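Ras-related protein Rab-7L1 (PDB 6HH2) binds and hydrolyses GTP as a Rab-family switch, maintains the integrity of the endosome-trans-Golgi network, and recruits the kinase LRRK2 to the Golgi and stimulates it. Local coordinates at residues H38-S41 and F47-K50; Q28-D33 and V60-W65. The protein carries 4 engineered substitutions. All blocks are in the same frame, centred on the assembly; numbering follows the deposited sequence.

Contact 1: residues H38-S41 and F47-K50; sequences HYKS and FALK
The phenol oxygen of Y39 is the direct polar link between residues 38-41 and the edge strand that starts at A48. The backbone amide of L49 donates to Y39 OH over 3.0 Å, nearly straight at 169°, and the ammonium group of K40 gives the same oxygen a longer bond, NZ to OH 3.2 Å. D33, in the loop after helix 23-30, completes the cluster: it hydrogen-bonds to the Y39 hydroxyl through one carboxylate oxygen and forms a salt bridge with K40 through the other. An amide, an ammonium and a carboxylate thus converge on one oxygen, which holds the far end of the ring against the strand. A48 CA packs beside the same oxygen, 3.5 Å from Y39 OH.

These residues lie in and just after the switch region that follows the first helix of a Ras-type GTPase, here in its GDP-bound state. Y39, K40, S41 and F47 belong to the effector region assigned by similarity, and H38, Y39 and K40 are GTP-binding residues in a crystal structure of this protein.

A water supplies a second polar bridge. It accepts from K40 NZ at 2.8 Å and donates to the carbonyl oxygen of F47 at 2.6 Å, tying the lysine to the residue just ahead of the strand.

Apolar contact falls mainly to L49. Its CD2 meets the Y39 ring obliquely at CD2, 3.6 Å away, while its CB lies 3.8 Å from CE2 of that ring. The extended lysine chain runs over one ring face, with K40 CG 3.8 Å above the centre of the Y39 ring. With chi1 at 75°, Y39 CG sits between its own N and carbonyl carbon, which directs the ring across to the strand.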
ATOM      1  N   HIS A  38     -13.963  12.609  12.900  1.00 24.67           N
ATOM      2  CA  HIS A  38     -14.968  13.618  12.615  1.00 26.66           C
ATOM      3  C   HIS A  38     -15.108  13.857  11.122  1.00 29.21           C
ATOM      4  O   HIS A  38     -16.233  14.085  10.624  1.00 30.31           O
ATOM      5  CB  HIS A  38     -14.611  14.918  13.363  1.00 27.88           C
ATOM      6  CG  HIS A  38     -15.660  15.984  13.305  1.00 32.73           C
ATOM      7  ND1 HIS A  38     -15.734  16.888  12.272  1.00 34.65           N
ATOM      8  CD2 HIS A  38     -16.600  16.361  14.206  1.00 35.18           C
ATOM      9  CE1 HIS A  38     -16.709  17.749  12.510  1.00 35.69           C
ATOM     10  NE2 HIS A  38     -17.245  17.462  13.687  1.00 37.97           N
ATOM     11  N   TYR A  39     -14.015  13.746  10.390  1.00 27.18           N
ATOM     12  CA  TYR A  39     -14.024  14.036   8.973  1.00 25.80           C
ATOM     13  C   TYR A  39     -14.902  13.079   8.167  1.00 29.79           C
ATOM     14  O   TYR A  39     -15.336  13.460   7.084  1.00 30.27           O
ATOM     15  CB  TYR A  39     -12.602  14.017   8.415  1.00 24.75           C
ATOM     16  CG  TYR A  39     -11.990  12.622   8.247  1.00 24.52           C
ATOM     17  CD1 TYR A  39     -11.381  11.943   9.319  1.00 25.03           C
ATOM     18  CD2 TYR A  39     -12.011  11.990   7.004  1.00 23.15           C
ATOM     19  CE1 TYR A  39     -10.832  10.667   9.151  1.00 22.32           C
ATOM     20  CE2 TYR A  39     -11.456  10.736   6.825  1.00 24.20           C
ATOM     21  CZ  TYR A  39     -10.851  10.072   7.912  1.00 22.19           C
ATOM     22  OH  TYR A  39     -10.285   8.823   7.742  1.00 22.45           O
ATOM     23  N   LYS A  40     -15.152  11.856   8.649  1.00 26.40           N
ATOM     24  CA  LYS A  40     -15.801  10.862   7.785  1.00 30.24           C
ATOM     25  C   LYS A  40     -17.208  11.270   7.412  1.00 33.33           C
ATOM     26  O   LYS A  40     -17.727  10.846   6.367  1.00 35.54           O
ATOM     27  CB  LYS A  40     -15.824   9.517   8.505  1.00 27.92           C
ATOM     28  CG  LYS A  40     -14.435   8.954   8.659  1.00 27.63           C
ATOM     29  CD  LYS A  40     -14.478   7.644   9.390  1.00 32.36           C
ATOM     30  CE  LYS A  40     -13.105   7.059   9.502  1.00 29.28           C
ATOM     31  NZ  LYS A  40     -12.564   6.556   8.163  1.00 26.77           N
ATOM     32  N   SER A  41     -17.849  12.076   8.243  1.00 30.78           N
ATOM     33  CA  SER A  41     -19.259  12.363   7.970  1.00 33.11           C
ATOM     34  C   SER A  41     -19.434  13.178   6.687  1.00 38.33           C
ATOM     35  O   SER A  41     -20.496  13.115   6.049  1.00 40.31           O
ATOM     36  CB  SER A  41     -19.886  13.019   9.189  1.00 38.33           C
ATOM     37  OG  SER A  41     -19.581  14.387   9.215  1.00 50.86           O
ATOM     38  N   PHE A  47     -12.284   5.567   1.581  1.00 23.76           N
ATOM     39  CA  PHE A  47     -10.853   5.571   1.907  1.00 21.95           C
ATOM     40  C   PHE A  47     -10.733   6.193   3.284  1.00 22.70           C
ATOM     41  O   PHE A  47     -11.650   6.846   3.759  1.00 24.73           O
ATOM     42  CB  PHE A  47     -10.038   6.420   0.887  1.00 22.00           C
ATOM     43  CG  PHE A  47     -10.585   7.822   0.674  1.00 22.89           C
ATOM     44  CD1 PHE A  47     -10.262   8.878   1.540  1.00 24.18           C
ATOM     45  CD2 PHE A  47     -11.484   8.084  -0.360  1.00 24.24           C
ATOM     46  CE1 PHE A  47     -10.819  10.147   1.341  1.00 25.24           C
ATOM     47  CE2 PHE A  47     -12.012   9.362  -0.563  1.00 26.87           C
ATOM     48  CZ  PHE A  47     -11.682  10.388   0.284  1.00 28.24           C
ATOM     49  N   ALA A  48      -9.566   6.030   3.897  1.00 20.82           N
ATOM     50  CA  ALA A  48      -9.251   6.724   5.153  1.00 19.81           C
ATOM     51  C   ALA A  48      -8.186   7.765   4.828  1.00 20.79           C
ATOM     52  O   ALA A  48      -7.428   7.592   3.881  1.00 24.05           O
ATOM     53  CB  ALA A  48      -8.662   5.730   6.151  1.00 20.82           C
ATOM     54  N   LEU A  49      -8.152   8.847   5.590  1.00 20.72           N
ATOM     55  CA  LEU A  49      -7.191   9.914   5.337  1.00 19.62           C
ATOM     56  C   LEU A  49      -6.021   9.869   6.317  1.00 20.98           C
ATOM     57  O   LEU A  49      -6.144   9.449   7.478  1.00 20.46           O
ATOM     58  CB  LEU A  49      -7.888  11.236   5.580  1.00 21.60           C
ATOM     59  CG  LEU A  49      -8.237  12.182   4.417  1.00 35.30           C
ATOM     60  CD1 LEU A  49      -8.162  11.666   3.015  1.00 29.45           C
ATOM     61  CD2 LEU A  49      -9.465  13.025   4.703  1.00 26.66           C
ATOM     62  N   LYS A  50      -4.879  10.380   5.855  1.00 20.04           N
ATOM     63  CA  LYS A  50      -3.783  10.796   6.732  1.00 20.36           C
ATOM     64  C   LYS A  50      -3.297  12.140   6.222  1.00 21.10           C
ATOM     65  O   LYS A  50      -3.146  12.331   5.010  1.00 21.98           O
ATOM     66  CB  LYS A  50      -2.644   9.805   6.757  1.00 19.60           C
ATOM     67  CG  LYS A  50      -1.613  10.141   7.900  1.00 24.27           C
ATOM     68  CD  LYS A  50      -0.458   9.261   7.673  1.00 26.39           C
ATOM     69  CE  LYS A  50       0.472   9.287   8.893  1.00 27.06           C
ATOM     70  NZ  LYS A  50      -0.253   8.795  10.128  1.00 29.05           N
TER
HETATM   71  O   HOH W   1     -13.060   7.848   5.738  1.00 29.07           O

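Contact 2: residues Q28-D33 and V60-W65; sequences QRYSQD and VRLQLW
Where helix 23-30 ends, the backbone passes strand 58-66 with S31 CA 7.3 Å from L64 CA, the nearest such pair. S31 is the first residue to leave helical geometry, and the turn that follows is fixed by its own hydroxyl: OG accepts from D33 N at 3.1 Å, an ST turn, and is also hydrogen-bonded to the carbonyl oxygen of V27 one helical turn back. The polar end of this buried serine is thus used by the helix end and the turn that follows it, while its CA and CB lie against L64 CD1. In the Ras-type fold, this joins the end of the helix after the P-loop to a central-sheet strand.

The side-chain contact is wholly apolar. L64 CD1 lies 3.8 Å from S31 CB and 4.1 Å from Y30 CD2, its side chain crossing that of Y30 at about a right angle. L62 CD1 approaches the Y30 ring at its edge and in its plane, 3.8 Å from CE2. Y30 CG stands anti to the backbone N (chi1 -168°), carrying the ring out from the side of the helix toward these two leucines. M169 and I173 of helix 165-178 also pack against Y30, and I173 reaches L62 as well.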
ATOM      1  N   GLN A  28      -5.902   1.015   9.517  1.00 21.09           N
ATOM      2  CA  GLN A  28      -6.337   1.477  10.834  1.00 22.98           C
ATOM      3  C   GLN A  28      -5.188   2.044  11.638  1.00 26.59           C
ATOM      4  O   GLN A  28      -5.377   3.011  12.380  1.00 26.91           O
ATOM      5  CB  GLN A  28      -6.973   0.315  11.589  1.00 24.48           C
ATOM      6  CG  GLN A  28      -8.308  -0.086  10.975  1.00 31.38           C
ATOM      7  CD  GLN A  28      -8.876  -1.363  11.584  1.00 45.48           C
ATOM      8  OE1 GLN A  28      -8.138  -2.234  12.063  1.00 54.12           O
ATOM      9  NE2 GLN A  28     -10.188  -1.463  11.594  1.00 45.94           N
ATOM     10  N   ARG A  29      -3.976   1.512  11.472  1.00 23.08           N
ATOM     11  CA  ARG A  29      -2.851   2.014  12.240  1.00 26.28           C
ATOM     12  C   ARG A  29      -2.268   3.294  11.653  1.00 24.01           C
ATOM     13  O   ARG A  29      -1.882   4.226  12.399  1.00 26.61           O
ATOM     14  CB  ARG A  29      -1.786   0.933  12.338  1.00 32.80           C
ATOM     15  CG  ARG A  29      -0.901   1.197  13.555  1.00 43.94           C
ATOM     16  CD  ARG A  29       0.297   0.337  13.562  1.00 47.90           C
ATOM     17  NE  ARG A  29       0.212  -0.867  14.390  1.00 47.10           N
ATOM     18  CZ  ARG A  29       0.318  -0.894  15.717  1.00 50.85           C
ATOM     19  NH1 ARG A  29       0.421   0.230  16.418  1.00 48.70           N
ATOM     20  NH2 ARG A  29       0.284  -2.054  16.352  1.00 53.10           N
ATOM     21  N   TYR A  30      -2.184   3.354  10.344  1.00 21.22           N
ATOM     22  CA  TYR A  30      -1.475   4.443   9.658  1.00 19.72           C
ATOM     23  C   TYR A  30      -2.359   5.643   9.296  1.00 22.66           C
ATOM     24  O   TYR A  30      -1.847   6.778   9.192  1.00 22.28           O
ATOM     25  CB  TYR A  30      -0.789   3.899   8.397  1.00 19.39           C
ATOM     26  CG  TYR A  30       0.172   4.905   7.856  1.00 18.73           C
ATOM     27  CD1 TYR A  30       1.381   5.151   8.522  1.00 18.81           C
ATOM     28  CD2 TYR A  30      -0.113   5.628   6.706  1.00 20.67           C
ATOM     29  CE1 TYR A  30       2.265   6.149   8.059  1.00 19.92           C
ATOM     30  CE2 TYR A  30       0.758   6.605   6.230  1.00 22.25           C
ATOM     31  CZ  TYR A  30       1.946   6.833   6.909  1.00 20.52           C
ATOM     32  OH  TYR A  30       2.815   7.802   6.486  1.00 21.71           O
ATOM     33  N   SER A  31      -3.668   5.464   9.168  1.00 20.58           N
ATOM     34  CA  SER A  31      -4.544   6.600   8.899  1.00 20.54           C
ATOM     35  C   SER A  31      -4.674   7.452  10.151  1.00 19.70           C
ATOM     36  O   SER A  31      -4.134   7.137  11.213  1.00 23.17           O
ATOM     37  CB  SER A  31      -5.932   6.108   8.486  1.00 20.16           C
ATOM     38  OG  SER A  31      -6.604   5.581   9.637  1.00 21.38           O
ATOM     39  N   GLN A  32      -5.407   8.561  10.046  1.00 18.59           N
ATOM     40  CA  GLN A  32      -5.626   9.357  11.256  1.00 18.88           C
ATOM     41  C   GLN A  32      -6.774   8.882  12.109  1.00 19.96           C
ATOM     42  O   GLN A  32      -7.095   9.560  13.097  1.00 21.56           O
ATOM     43  CB  GLN A  32      -5.915  10.813  10.861  1.00 22.06           C
ATOM     44  CG  GLN A  32      -7.306  11.052  10.227  1.00 20.44           C
ATOM     45  CD  GLN A  32      -7.590  12.574  10.139  1.00 23.50           C
ATOM     46  OE1 GLN A  32      -6.863  13.306   9.443  1.00 25.39           O
ATOM     47  NE2 GLN A  32      -8.611  13.044  10.860  1.00 22.92           N
ATOM     48  N   ASP A  33      -7.364   7.735  11.799  1.00 22.08           N
ATOM     49  CA  ASP A  33      -8.643   7.375  12.417  1.00 23.27           C
ATOM     50  C   ASP A  33      -8.535   7.115  13.911  1.00 21.48           C
ATOM     51  O   ASP A  33      -9.522   7.322  14.645  1.00 25.78           O
ATOM     52  CB  ASP A  33      -9.245   6.172  11.675  1.00 22.26           C
ATOM     53  CG  ASP A  33      -9.758   6.554  10.309  1.00 29.14           C
ATOM     54  OD1 ASP A  33      -9.651   7.756   9.953  1.00 23.74           O
ATOM     55  OD2 ASP A  33     -10.259   5.656   9.591  1.00 27.62           O
ATOM     56  N   VAL A  60       0.753  17.288   2.853  1.00 23.43           N
ATOM     57  CA  VAL A  60       0.535  16.054   2.088  1.00 22.46           C
ATOM     58  C   VAL A  60      -0.699  15.377   2.656  1.00 23.04           C
ATOM     59  O   VAL A  60      -0.813  15.211   3.877  1.00 22.62           O
ATOM     60  CB  VAL A  60       1.741  15.118   2.238  1.00 24.60           C
ATOM     61  CG1 VAL A  60       1.395  13.712   1.720  1.00 26.82           C
ATOM     62  CG2 VAL A  60       2.945  15.702   1.466  1.00 25.47           C
ATOM     63  N   ARG A  61      -1.631  15.017   1.783  1.00 22.43           N
ATOM     64  CA  ARG A  61      -2.866  14.350   2.185  1.00 21.17           C
ATOM     65  C   ARG A  61      -2.892  13.001   1.470  1.00 21.93           C
ATOM     66  O   ARG A  61      -2.749  12.944   0.238  1.00 23.86           O
ATOM     67  CB  ARG A  61      -4.069  15.212   1.799  1.00 23.28           C
ATOM     68  CG  ARG A  61      -5.423  14.561   2.064  1.00 28.87           C
ATOM     69  CD  ARG A  61      -6.607  15.518   1.792  1.00 36.50           C
ATOM     70  NE  ARG A  61      -6.674  16.565   2.804  1.00 42.60           N
ATOM     71  CZ  ARG A  61      -6.313  17.832   2.617  1.00 47.47           C
ATOM     72  NH1 ARG A  61      -5.871  18.240   1.434  1.00 47.39           N
ATOM     73  NH2 ARG A  61      -6.421  18.701   3.618  1.00 45.20           N
ATOM     74  N   LEU A  62      -3.003  11.914   2.232  1.00 19.86           N
ATOM     75  CA  LEU A  62      -3.060  10.580   1.641  1.00 20.33           C
ATOM     76  C   LEU A  62      -4.471  10.026   1.793  1.00 21.86           C
ATOM     77  O   LEU A  62      -5.038  10.062   2.886  1.00 23.24           O
ATOM     78  CB  LEU A  62      -2.154   9.605   2.365  1.00 23.19           C
ATOM     79  CG  LEU A  62      -0.711   9.987   2.513  1.00 29.38           C
ATOM     80  CD1 LEU A  62      -0.011   8.792   3.192  1.00 32.59           C
ATOM     81  CD2 LEU A  62      -0.136  10.290   1.138  1.00 26.07           C
ATOM     82  N   GLN A  63      -5.044   9.519   0.705  1.00 19.73           N
ATOM     83  CA  GLN A  63      -6.232   8.662   0.738  1.00 18.99           C
ATOM     84  C   GLN A  63      -5.757   7.224   0.705  1.00 20.11           C
ATOM     85  O   GLN A  63      -5.091   6.795  -0.254  1.00 21.76           O
ATOM     86  CB  GLN A  63      -7.118   8.910  -0.482  1.00 20.86           C
ATOM     87  CG  GLN A  63      -7.658  10.318  -0.588  1.00 21.60           C
ATOM     88  CD  GLN A  63      -8.550  10.499  -1.802  1.00 25.70           C
ATOM     89  OE1 GLN A  63      -8.644   9.577  -2.636  1.00 27.02           O
ATOM     90  NE2 GLN A  63      -9.190  11.652  -1.929  1.00 26.82           N
ATOM     91  N   LEU A  64      -6.055   6.478   1.752  1.00 18.76           N
ATOM     92  CA  LEU A  64      -5.657   5.083   1.851  1.00 17.55           C
ATOM     93  C   LEU A  64      -6.874   4.218   1.458  1.00 19.68           C
ATOM     94  O   LEU A  64      -7.878   4.168   2.180  1.00 21.39           O
ATOM     95  CB  LEU A  64      -5.218   4.762   3.280  1.00 20.08           C
ATOM     96  CG  LEU A  64      -4.049   5.625   3.761  1.00 21.32           C
ATOM     97  CD1 LEU A  64      -3.927   5.517   5.289  1.00 22.93           C
ATOM     98  CD2 LEU A  64      -2.759   5.172   3.013  1.00 22.92           C
ATOM     99  N   TRP A  65      -6.777   3.525   0.310  1.00 16.84           N
ATOM    100  CA  TRP A  65      -7.904   2.787  -0.265  1.00 17.63           C
ATOM    101  C   TRP A  65      -7.670   1.298  -0.027  1.00 19.75           C
ATOM    102  O   TRP A  65      -6.787   0.708  -0.631  1.00 19.04           O
ATOM    103  CB  TRP A  65      -8.015   3.077  -1.758  1.00 18.35           C
ATOM    104  CG  TRP A  65      -8.616   4.380  -2.101  1.00 19.85           C
ATOM    105  CD1 TRP A  65      -8.067   5.653  -1.863  1.00 21.93           C
ATOM    106  CD2 TRP A  65      -9.847   4.582  -2.758  1.00 19.46           C
ATOM    107  NE1 TRP A  65      -8.909   6.620  -2.385  1.00 20.72           N
ATOM    108  CE2 TRP A  65     -10.016   5.996  -2.927  1.00 20.08           C
ATOM    109  CE3 TRP A  65     -10.811   3.706  -3.269  1.00 22.63           C
ATOM    110  CZ2 TRP A  65     -11.139   6.547  -3.547  1.00 23.88           C
ATOM    111  CZ3 TRP A  65     -11.927   4.251  -3.900  1.00 23.48           C
ATOM    112  CH2 TRP A  65     -12.085   5.670  -4.038  1.00 24.40           C
TER

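Contact 1 is nested inside the chain loop closed by contact 2, and their centres lie 8 Å apart. The two meet directly through D33 OD1, 2.5 Å from Y39 OH in a probable hydrogen bond, and through K50 NZ, 2.7 Å from Y30 O; K50 also makes a cation-pi contact with the Y30 ring. Strands 48-55 and 58-66 run antiparallel as neighbours, paired through A48 with L64 and K50 with L62, so both contacts lie at the same end of the sheet, on its outermost strand and on the neighbour of that strand. Neither touches the nucleotide: the A48 side chain is about 13 Å from GDP and about 12 Å from magnesium, and that of Y30 is about 12 Å from GDP.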